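PDB 1WB7: superoxide dismutase [FE] from Sulfolobus solfataricus, which catalyses the disproportionation of superoxide radicals into hydrogen peroxide and molecular oxygen, using one iron ion in each subunit of a homotetramer. Local coordinates for residues 39-44 / 82-87; 70-75 / 154-159; 88-93 / 166-171. The protein carries 1 engineered substitution. All coordinates share one frame; numbering follows the deposited sequence.

Interaction 1: residues 39-44 / 82-87; sequences KGFVNG and KLHALY. Engineered in segment 39-44: F41 (natural residue Tyr). With FE (Fe (III) ion), chain C.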
loop_
_atom_site.group_PDB
_atom_site.type_symbol
_atom_site.label_atom_id
_atom_site.label_comp_id
_atom_site.label_asym_id
_atom_site.label_seq_id
_atom_site.Cartn_x
_atom_site.Cartn_y
_atom_site.Cartn_z
ATOM N N LYS A 39 -0.294 -18.819 -14.855
ATOM C CA LYS A 39 0.084 -20.109 -14.292
ATOM C C LYS A 39 0.958 -19.893 -13.053
ATOM O O LYS A 39 0.857 -20.631 -12.074
ATOM C CB LYS A 39 0.842 -20.932 -15.336
ATOM C CG LYS A 39 1.224 -22.336 -14.876
ATOM C CD LYS A 39 1.723 -23.159 -16.059
ATOM C CE LYS A 39 0.634 -23.285 -17.123
ATOM N NZ LYS A 39 1.093 -23.953 -18.379
ATOM N N GLY A 40 1.813 -18.873 -13.098
ATOM C CA GLY A 40 2.668 -18.589 -11.960
ATOM C C GLY A 40 1.883 -18.265 -10.698
ATOM O O GLY A 40 2.306 -18.602 -9.590
ATOM N N PHE A 41 0.732 -17.617 -10.859
ATOM C CA PHE A 41 -0.100 -17.247 -9.713
ATOM C C PHE A 41 -0.798 -18.444 -9.108
ATOM O O PHE A 41 -0.909 -18.562 -7.890
ATOM C CB PHE A 41 -1.132 -16.196 -10.122
ATOM C CG PHE A 41 -0.525 -14.887 -10.498
ATOM C CD1 PHE A 41 0.263 -14.190 -9.586
ATOM C CD2 PHE A 41 -0.694 -14.368 -11.774
ATOM C CE1 PHE A 41 0.880 -12.992 -9.944
ATOM C CE2 PHE A 41 -0.081 -13.174 -12.146
ATOM C CZ PHE A 41 0.706 -12.486 -11.232
ATOM N N VAL A 42 -1.283 -19.333 -9.966
ATOM C CA VAL A 42 -1.946 -20.536 -9.500
ATOM C C VAL A 42 -0.932 -21.329 -8.675
ATOM O O VAL A 42 -1.222 -21.760 -7.558
ATOM C CB VAL A 42 -2.426 -21.390 -10.688
ATOM C CG1 VAL A 42 -3.100 -22.663 -10.184
ATOM C CG2 VAL A 42 -3.388 -20.572 -11.546
ATOM N N ASN A 43 0.265 -21.500 -9.229
ATOM C CA ASN A 43 1.331 -22.236 -8.557
ATOM C C ASN A 43 1.764 -21.556 -7.263
ATOM O O ASN A 43 1.953 -22.213 -6.241
ATOM C CB ASN A 43 2.533 -22.382 -9.498
ATOM C CG ASN A 43 2.265 -23.345 -10.636
ATOM O OD1 ASN A 43 3.039 -23.431 -11.591
ATOM N ND2 ASN A 43 1.167 -24.083 -10.538
ATOM N N GLY A 44 1.921 -20.238 -7.314
ATOM C CA GLY A 44 2.326 -19.501 -6.132
ATOM C C GLY A 44 1.291 -19.595 -5.031
ATOM O O GLY A 44 1.629 -19.750 -3.858
ATOM N N LYS A 82 -7.296 -14.979 -9.673
ATOM C CA LYS A 82 -8.680 -14.577 -9.882
ATOM C C LYS A 82 -8.850 -13.450 -10.893
ATOM O O LYS A 82 -9.695 -13.539 -11.784
ATOM C CB LYS A 82 -9.324 -14.184 -8.548
ATOM C CG LYS A 82 -9.537 -15.360 -7.610
ATOM C CD LYS A 82 -10.183 -14.920 -6.299
ATOM C CE LYS A 82 -10.515 -16.114 -5.403
ATOM N NZ LYS A 82 -11.585 -17.005 -5.974
ATOM N N LEU A 83 -8.049 -12.396 -10.769
ATOM C CA LEU A 83 -8.153 -11.269 -11.687
ATOM C C LEU A 83 -7.801 -11.630 -13.131
ATOM O O LEU A 83 -8.442 -11.149 -14.064
ATOM C CB LEU A 83 -7.279 -10.110 -11.198
ATOM C CG LEU A 83 -7.719 -9.511 -9.858
ATOM C CD1 LEU A 83 -6.832 -8.323 -9.513
ATOM C CD2 LEU A 83 -9.186 -9.086 -9.940
ATOM N N HIS A 84 -6.792 -12.471 -13.329
ATOM C CA HIS A 84 -6.449 -12.861 -14.685
ATOM C C HIS A 84 -7.563 -13.733 -15.263
ATOM O O HIS A 84 -7.904 -13.619 -16.442
ATOM C CB HIS A 84 -5.104 -13.597 -14.724
ATOM C CG HIS A 84 -3.922 -12.679 -14.650
ATOM N ND1 HIS A 84 -3.458 -12.157 -13.465
ATOM C CD2 HIS A 84 -3.137 -12.158 -15.623
ATOM C CE1 HIS A 84 -2.437 -11.353 -13.708
ATOM N NE2 HIS A 84 -2.222 -11.334 -15.011
ATOM N N ALA A 85 -8.143 -14.587 -14.424
ATOM C CA ALA A 85 -9.229 -15.457 -14.862
ATOM C C ALA A 85 -10.403 -14.596 -15.323
ATOM O O ALA A 85 -11.094 -14.936 -16.278
ATOM C CB ALA A 85 -9.665 -16.377 -13.723
ATOM N N LEU A 86 -10.636 -13.486 -14.634
ATOM C CA LEU A 86 -11.715 -12.588 -15.015
ATOM C C LEU A 86 -11.325 -11.864 -16.295
ATOM O O LEU A 86 -12.144 -11.662 -17.191
ATOM C CB LEU A 86 -11.973 -11.559 -13.914
ATOM C CG LEU A 86 -12.619 -12.043 -12.619
ATOM C CD1 LEU A 86 -12.765 -10.868 -11.683
ATOM C CD2 LEU A 86 -13.985 -12.675 -12.913
ATOM N N TYR A 87 -10.057 -11.480 -16.367
ATOM C CA TYR A 87 -9.513 -10.763 -17.511
ATOM C C TYR A 87 -9.715 -11.511 -18.827
ATOM O O TYR A 87 -10.196 -10.932 -19.799
ATOM C CB TYR A 87 -8.030 -10.506 -17.257
ATOM C CG TYR A 87 -7.308 -9.742 -18.343
ATOM C CD1 TYR A 87 -7.715 -8.460 -18.718
ATOM C CD2 TYR A 87 -6.172 -10.281 -18.948
ATOM C CE1 TYR A 87 -6.997 -7.732 -19.666
ATOM C CE2 TYR A 87 -5.450 -9.565 -19.893
ATOM C CZ TYR A 87 -5.862 -8.294 -20.246
ATOM O OH TYR A 87 -5.121 -7.583 -21.157
HETATM FE FE FE C . -1.431 -9.684 -16.102
HETATM O O HOH W 1 -1.264 -8.486 -14.054
#
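F41 and H84 meet across the helical hairpin of the iron superoxide dismutase N-terminal domain, F41 on helix 27-57 and H84 on helix 67-89. Both side chains point into the gap between the helices, and they carry the whole contact. It is an aromatic one: the ring planes lie 30° apart but are slid past each other, with centroids 5.1 Å apart, so there is little overlap. The closest approach is between F41 CE2 and H84 CE1, 3.4 Å apart. F41 is an engineered replacement of a tyrosine and lacks its hydroxyl. It also meets the ring of H155, with the planes nearly perpendicular.

The CG of H84 stands anti to the carbonyl carbon (chi1 -79°), which swings the imidazole off the helix and carries NE2 to the metal. The other nitrogen, ND1, is hydrogen-bonded to G80 O, one turn back; this bond helps, with the metal, to set the rotation of the ring. Histidine suits the place because one nitrogen can be held by the backbone while the other ligates. H33, D170 and H174 complete the protein ligands, and water 1 lies 2.4 Å from the iron. The bond from H84 NE2 to iron measures 2.1 Å.

Interaction 2: residues 70-75 / 154-159; sequences IIRGLT and NHFQNH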
loop_
_atom_site.group_PDB
_atom_site.type_symbol
_atom_site.label_atom_id
_atom_site.label_comp_id
_atom_site.label_asym_id
_atom_site.label_seq_id
_atom_site.Cartn_x
_atom_site.Cartn_y
_atom_site.Cartn_z
ATOM N N ILE A 70 3.215 -15.275 4.513
ATOM C CA ILE A 70 2.328 -16.268 3.915
ATOM C C ILE A 70 0.989 -15.637 3.525
ATOM O O ILE A 70 0.534 -15.776 2.392
ATOM C CB ILE A 70 2.073 -17.449 4.893
ATOM C CG1 ILE A 70 3.385 -18.201 5.145
ATOM C CG2 ILE A 70 1.029 -18.409 4.311
ATOM C CD1 ILE A 70 3.307 -19.209 6.274
ATOM N N ILE A 71 0.377 -14.931 4.474
ATOM C CA ILE A 71 -0.911 -14.280 4.259
ATOM C C ILE A 71 -0.878 -13.233 3.148
ATOM O O ILE A 71 -1.764 -13.189 2.295
ATOM C CB ILE A 71 -1.410 -13.622 5.567
ATOM C CG1 ILE A 71 -1.710 -14.709 6.607
ATOM C CG2 ILE A 71 -2.653 -12.782 5.301
ATOM C CD1 ILE A 71 -2.792 -15.685 6.184
ATOM N N ARG A 72 0.147 -12.392 3.143
ATOM C CA ARG A 72 0.243 -11.367 2.115
ATOM C C ARG A 72 0.610 -11.992 0.762
ATOM O O ARG A 72 0.190 -11.508 -0.292
ATOM C CB ARG A 72 1.268 -10.313 2.529
ATOM C CG ARG A 72 1.091 -8.989 1.830
ATOM C CD ARG A 72 1.364 -7.830 2.777
ATOM N NE ARG A 72 1.233 -6.557 2.080
ATOM C CZ ARG A 72 2.054 -6.154 1.120
ATOM N NH1 ARG A 72 3.069 -6.927 0.755
ATOM N NH2 ARG A 72 1.853 -4.993 0.507
ATOM N N GLY A 73 1.388 -13.070 0.793
ATOM C CA GLY A 73 1.753 -13.744 -0.442
ATOM C C GLY A 73 0.507 -14.392 -1.027
ATOM O O GLY A 73 0.355 -14.525 -2.248
ATOM N N LEU A 74 -0.400 -14.803 -0.150
ATOM C CA LEU A 74 -1.639 -15.419 -0.596
ATOM C C LEU A 74 -2.566 -14.392 -1.245
ATOM O O LEU A 74 -3.147 -14.663 -2.298
ATOM C CB LEU A 74 -2.338 -16.119 0.569
ATOM C CG LEU A 74 -1.794 -17.523 0.869
ATOM C CD1 LEU A 74 -2.389 -18.065 2.170
ATOM C CD2 LEU A 74 -2.127 -18.452 -0.299
ATOM N N THR A 75 -2.696 -13.202 -0.660
ATOM C CA THR A 75 -3.579 -12.227 -1.288
ATOM C C THR A 75 -3.014 -11.811 -2.641
ATOM O O THR A 75 -3.769 -11.547 -3.579
ATOM C CB THR A 75 -3.829 -10.970 -0.404
ATOM O OG1 THR A 75 -4.913 -10.223 -0.969
ATOM C CG2 THR A 75 -2.599 -10.065 -0.343
ATOM N N ASN A 154 -1.151 -2.977 -7.877
ATOM C CA ASN A 154 -0.699 -4.357 -7.753
ATOM C C ASN A 154 -1.997 -5.167 -7.929
ATOM O O ASN A 154 -2.969 -4.651 -8.474
ATOM C CB ASN A 154 -0.057 -4.627 -6.388
ATOM C CG ASN A 154 0.830 -5.873 -6.399
ATOM O OD1 ASN A 154 0.496 -6.882 -7.026
ATOM N ND2 ASN A 154 1.957 -5.809 -5.699
ATOM N N HIS A 155 -2.039 -6.414 -7.477
ATOM C CA HIS A 155 -3.250 -7.223 -7.644
ATOM C C HIS A 155 -4.216 -7.150 -6.463
ATOM O O HIS A 155 -5.383 -7.500 -6.591
ATOM C CB HIS A 155 -2.893 -8.709 -7.817
ATOM C CG HIS A 155 -1.969 -8.997 -8.959
ATOM N ND1 HIS A 155 -2.256 -8.652 -10.260
ATOM C CD2 HIS A 155 -0.776 -9.637 -8.993
ATOM C CE1 HIS A 155 -1.282 -9.067 -11.049
ATOM N NE2 HIS A 155 -0.371 -9.668 -10.305
ATOM N N PHE A 156 -3.729 -6.681 -5.322
ATOM C CA PHE A 156 -4.530 -6.695 -4.109
ATOM C C PHE A 156 -4.843 -5.400 -3.372
ATOM O O PHE A 156 -5.378 -5.454 -2.263
ATOM C CB PHE A 156 -3.858 -7.657 -3.134
ATOM C CG PHE A 156 -2.415 -7.311 -2.854
ATOM C CD1 PHE A 156 -2.076 -6.459 -1.806
ATOM C CD2 PHE A 156 -1.401 -7.800 -3.669
ATOM C CE1 PHE A 156 -0.750 -6.099 -1.575
ATOM C CE2 PHE A 156 -0.067 -7.445 -3.448
ATOM C CZ PHE A 156 0.259 -6.593 -2.401
ATOM N N GLN A 157 -4.523 -4.244 -3.946
ATOM C CA GLN A 157 -4.818 -2.997 -3.247
ATOM C C GLN A 157 -5.910 -2.179 -3.930
ATOM O O GLN A 157 -5.914 -2.036 -5.156
ATOM C CB GLN A 157 -3.546 -2.149 -3.105
ATOM C CG GLN A 157 -2.398 -2.871 -2.401
ATOM C CD GLN A 157 -1.159 -2.001 -2.237
ATOM O OE1 GLN A 157 -0.812 -1.222 -3.122
ATOM N NE2 GLN A 157 -0.477 -2.144 -1.104
ATOM N N ASN A 158 -6.833 -1.667 -3.109
ATOM C CA ASN A 158 -7.963 -0.823 -3.527
ATOM C C ASN A 158 -9.278 -1.521 -3.875
ATOM O O ASN A 158 -10.238 -0.855 -4.263
ATOM C CB ASN A 158 -7.569 0.086 -4.692
ATOM C CG ASN A 158 -6.374 0.953 -4.371
ATOM O OD1 ASN A 158 -5.940 1.026 -3.227
ATOM N ND2 ASN A 158 -5.842 1.619 -5.384
ATOM N N HIS A 159 -9.334 -2.846 -3.745
ATOM C CA HIS A 159 -10.565 -3.564 -4.042
ATOM C C HIS A 159 -11.672 -3.054 -3.130
ATOM O O HIS A 159 -11.398 -2.493 -2.065
ATOM C CB HIS A 159 -10.442 -5.066 -3.758
ATOM C CG HIS A 159 -9.457 -5.783 -4.621
ATOM N ND1 HIS A 159 -9.715 -7.024 -5.159
ATOM C CD2 HIS A 159 -8.197 -5.460 -5.001
ATOM C CE1 HIS A 159 -8.657 -7.435 -5.836
ATOM N NE2 HIS A 159 -7.722 -6.506 -5.755
HETATM O O HOH W 2 -0.770 -4.176 1.605
#
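F156 meets helix 67-89 in two ways, with T75 over its face and R72 at its rim. The methyl CG2 of T75 makes a CH-pi contact 4.2 Å from the ring centroid, 28° off the normal, while T75 OG1 lies 3.5 Å from F156 CB. At the far end of the ring, R72 NH2 comes to 3.5 Å from F156 CE1; the phenyl edge abuts one face of the guanidinium, the two planes standing 83° apart. Threonine suits its place by giving the ring a methyl and keeping a hydroxyl for N158 O of the second subunit. R72 reaches the rim because its chain bends at chi2 (142°), and NH2 forms a salt bridge with E153 of the third subunit. Water 2 accepts a 3.0 Å bond from R72 NH2 and a weak one from Q157 NE2. Cutting F156 back to an alanine is likely to open a gap beneath the T75 methyl and strip one face of the R72 guanidinium of its aromatic cover. Farther out, the loop is braced by H159 NE2, which donates to H155 O at 2.7 Å. The arrangement belongs to the subunit interfaces of the tetrameric iron superoxide dismutase, where hairpin helix and C-terminal-domain loop meet neighbouring chains.

Interaction 3: residues 88-93 / 166-171; sequences WENMAP and ILILDE. With FE (Fe (III) ion), chain C.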
loop_
_atom_site.group_PDB
_atom_site.type_symbol
_atom_site.label_atom_id
_atom_site.label_comp_id
_atom_site.label_asym_id
_atom_site.label_seq_id
_atom_site.Cartn_x
_atom_site.Cartn_y
_atom_site.Cartn_z
ATOM N N TRP A 88 -9.351 -12.795 -18.857
ATOM C CA TRP A 88 -9.492 -13.608 -20.069
ATOM C C TRP A 88 -10.945 -13.689 -20.525
ATOM O O TRP A 88 -11.238 -13.540 -21.710
ATOM C CB TRP A 88 -8.988 -15.037 -19.837
ATOM C CG TRP A 88 -7.602 -15.130 -19.319
ATOM C CD1 TRP A 88 -7.175 -15.898 -18.274
ATOM C CD2 TRP A 88 -6.454 -14.413 -19.788
ATOM N NE1 TRP A 88 -5.834 -15.701 -18.060
ATOM C CE2 TRP A 88 -5.366 -14.793 -18.974
ATOM C CE3 TRP A 88 -6.240 -13.483 -20.814
ATOM C CZ2 TRP A 88 -4.076 -14.274 -19.153
ATOM C CZ3 TRP A 88 -4.954 -12.965 -20.992
ATOM C CH2 TRP A 88 -3.893 -13.363 -20.165
ATOM N N GLU A 89 -11.847 -13.937 -19.576
ATOM C CA GLU A 89 -13.269 -14.057 -19.876
ATOM C C GLU A 89 -13.914 -12.711 -20.191
ATOM O O GLU A 89 -15.004 -12.658 -20.757
ATOM C CB GLU A 89 -14.010 -14.694 -18.699
ATOM C CG GLU A 89 -13.644 -16.136 -18.392
ATOM C CD GLU A 89 -13.998 -17.101 -19.517
ATOM O OE1 GLU A 89 -14.997 -16.854 -20.235
ATOM O OE2 GLU A 89 -13.286 -18.120 -19.670
ATOM N N ASN A 90 -13.244 -11.625 -19.827
ATOM C CA ASN A 90 -13.796 -10.297 -20.075
ATOM C C ASN A 90 -13.444 -9.801 -21.470
ATOM O O ASN A 90 -13.825 -8.695 -21.860
ATOM C CB ASN A 90 -13.282 -9.302 -19.030
ATOM C CG ASN A 90 -14.174 -8.087 -18.902
ATOM O OD1 ASN A 90 -13.698 -6.953 -18.815
ATOM N ND2 ASN A 90 -15.485 -8.320 -18.879
ATOM N N MET A 91 -12.705 -10.616 -22.219
ATOM C CA MET A 91 -12.325 -10.251 -23.574
ATOM C C MET A 91 -12.764 -11.322 -24.571
ATOM O O MET A 91 -13.084 -12.446 -24.190
ATOM C CB MET A 91 -10.810 -10.043 -23.672
ATOM C CG MET A 91 -10.285 -8.906 -22.816
ATOM S SD MET A 91 -8.533 -8.617 -23.075
ATOM C CE MET A 91 -7.837 -10.112 -22.314
ATOM N N ALA A 92 -12.771 -10.963 -25.850
ATOM C CA ALA A 92 -13.174 -11.886 -26.901
ATOM C C ALA A 92 -12.655 -11.366 -28.235
ATOM O O ALA A 92 -12.496 -10.161 -28.416
ATOM C CB ALA A 92 -14.706 -12.003 -26.937
ATOM N N PRO A 93 -12.380 -12.269 -29.190
ATOM C CA PRO A 93 -11.880 -11.807 -30.490
ATOM C C PRO A 93 -12.807 -10.753 -31.089
ATOM O O PRO A 93 -14.018 -10.790 -30.863
ATOM C CB PRO A 93 -11.827 -13.090 -31.318
ATOM C CG PRO A 93 -12.881 -13.962 -30.681
ATOM C CD PRO A 93 -12.657 -13.715 -29.211
ATOM N N ILE A 166 -17.368 -6.276 -13.226
ATOM C CA ILE A 166 -18.074 -6.432 -14.493
ATOM C C ILE A 166 -17.133 -6.207 -15.657
ATOM O O ILE A 166 -17.186 -6.911 -16.667
ATOM C CB ILE A 166 -19.235 -5.430 -14.585
ATOM C CG1 ILE A 166 -20.171 -5.639 -13.397
ATOM C CG2 ILE A 166 -19.974 -5.597 -15.905
ATOM C CD1 ILE A 166 -20.735 -7.047 -13.313
ATOM N N LEU A 167 -16.266 -5.218 -15.497
ATOM C CA LEU A 167 -15.282 -4.858 -16.507
ATOM C C LEU A 167 -13.918 -4.901 -15.825
ATOM O O LEU A 167 -13.767 -4.404 -14.714
ATOM C CB LEU A 167 -15.544 -3.433 -17.000
ATOM C CG LEU A 167 -15.754 -3.113 -18.476
ATOM C CD1 LEU A 167 -15.511 -1.616 -18.673
ATOM C CD2 LEU A 167 -14.813 -3.921 -19.354
ATOM N N ILE A 168 -12.926 -5.496 -16.473
ATOM C CA ILE A 168 -11.605 -5.543 -15.874
ATOM C C ILE A 168 -10.508 -5.368 -16.910
ATOM O O ILE A 168 -10.491 -6.043 -17.943
ATOM C CB ILE A 168 -11.383 -6.857 -15.075
ATOM C CG1 ILE A 168 -9.970 -6.859 -14.481
ATOM C CG2 ILE A 168 -11.614 -8.073 -15.963
ATOM C CD1 ILE A 168 -9.781 -7.852 -13.340
ATOM N N LEU A 169 -9.601 -4.435 -16.631
ATOM C CA LEU A 169 -8.482 -4.148 -17.525
ATOM C C LEU A 169 -7.152 -4.336 -16.799
ATOM O O LEU A 169 -6.906 -3.695 -15.777
ATOM C CB LEU A 169 -8.583 -2.710 -18.038
ATOM C CG LEU A 169 -7.371 -2.141 -18.782
ATOM C CD1 LEU A 169 -7.125 -2.926 -20.065
ATOM C CD2 LEU A 169 -7.623 -0.667 -19.098
ATOM N N ASP A 170 -6.300 -5.210 -17.325
ATOM C CA ASP A 170 -4.991 -5.460 -16.723
ATOM C C ASP A 170 -4.024 -4.332 -17.090
ATOM O O ASP A 170 -3.813 -4.038 -18.271
ATOM C CB ASP A 170 -4.419 -6.790 -17.221
ATOM C CG ASP A 170 -3.137 -7.182 -16.500
ATOM O OD1 ASP A 170 -2.616 -6.371 -15.704
ATOM O OD2 ASP A 170 -2.646 -8.306 -16.730
ATOM N N GLU A 171 -3.424 -3.708 -16.082
ATOM C CA GLU A 171 -2.492 -2.630 -16.346
ATOM C C GLU A 171 -1.060 -2.898 -15.893
ATOM O O GLU A 171 -0.283 -1.969 -15.706
ATOM C CB GLU A 171 -3.004 -1.319 -15.740
ATOM C CG GLU A 171 -4.270 -0.806 -16.414
ATOM C CD GLU A 171 -4.639 0.595 -15.976
ATOM O OE1 GLU A 171 -3.893 1.544 -16.306
ATOM O OE2 GLU A 171 -5.674 0.746 -15.298
HETATM FE FE FE C . -1.431 -9.684 -16.102
HETATM O O HOH W 1 -1.264 -8.486 -14.054
#
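The shortest polar bond across this contact runs from I168 N to N90 OD1, 2.9 Å long and nearly straight at 166°. The amide hydrogen reaches the oxygen from above the carbonyl plane, 51° out of it, rather than along a lone pair. The other arm of the same carboxamide turns to the strand as well: N90 ND2 donates to I166 O at 3.1 Å, a weak bond, well off straight. One asparagine thus both accepts from and donates to the backbone of 166-168, which is why a side chain with a carbonyl and an NH2 on one carbon fits here. Its CG lies anti to the backbone N (chi1 -159°), extending the amide from the end of helix 67-89 toward the strand.

Nonpolar atoms pack around these bonds. I168 CG2 lies 3.7 Å from N90 CB, and L167 CD2 approaches N90 OD1 to 3.3 Å, crossing the asparagine at about a right angle. Leucine and isoleucine suit this buried site, since their branches pack round the amide and bring no rival polar group. I166 and L167 form a classic beta bulge opposite L138 of the neighbouring strand, and the asparagine bonds to the backbone at this irregularity.

Farther along the strand D170 reaches the iron, its OD2 1.9 Å from the metal. D170 OD1 accepts a weak 3.0 Å bond from water 1, itself an iron-bound water, and takes a hydrogen bond from F172 N. This second bond should help keep the carboxylate from turning. With OD2 on the metal and OD1 receiving hydrogen bonds, both oxygens are engaged, which is consistent with a carboxylate held in one orientation beside the iron.

Overall arrangement
The three interactions share helix 67-89, which contributes 70-75 to interaction 2, 82-87 to interaction 1 and 88-93, running on past its end, to interaction 3. Interaction 1 joins the two long helices of the hairpin domain; the other two join that domain to the C-terminal one, through the loop after strand 147-153 and through strand 165-170. The centre of interaction 1 lies about 13 Å from each of the others, which are about 20 Å apart. Along the chain, interaction 1 closes before interaction 3 opens, whereas interaction 2 crosses both. Interactions 1 and 3 share the iron and water 1, so ligands from both domains meet at one metal; interactions 1 and 2 both touch a second subunit, and interaction 2 reaches the other two.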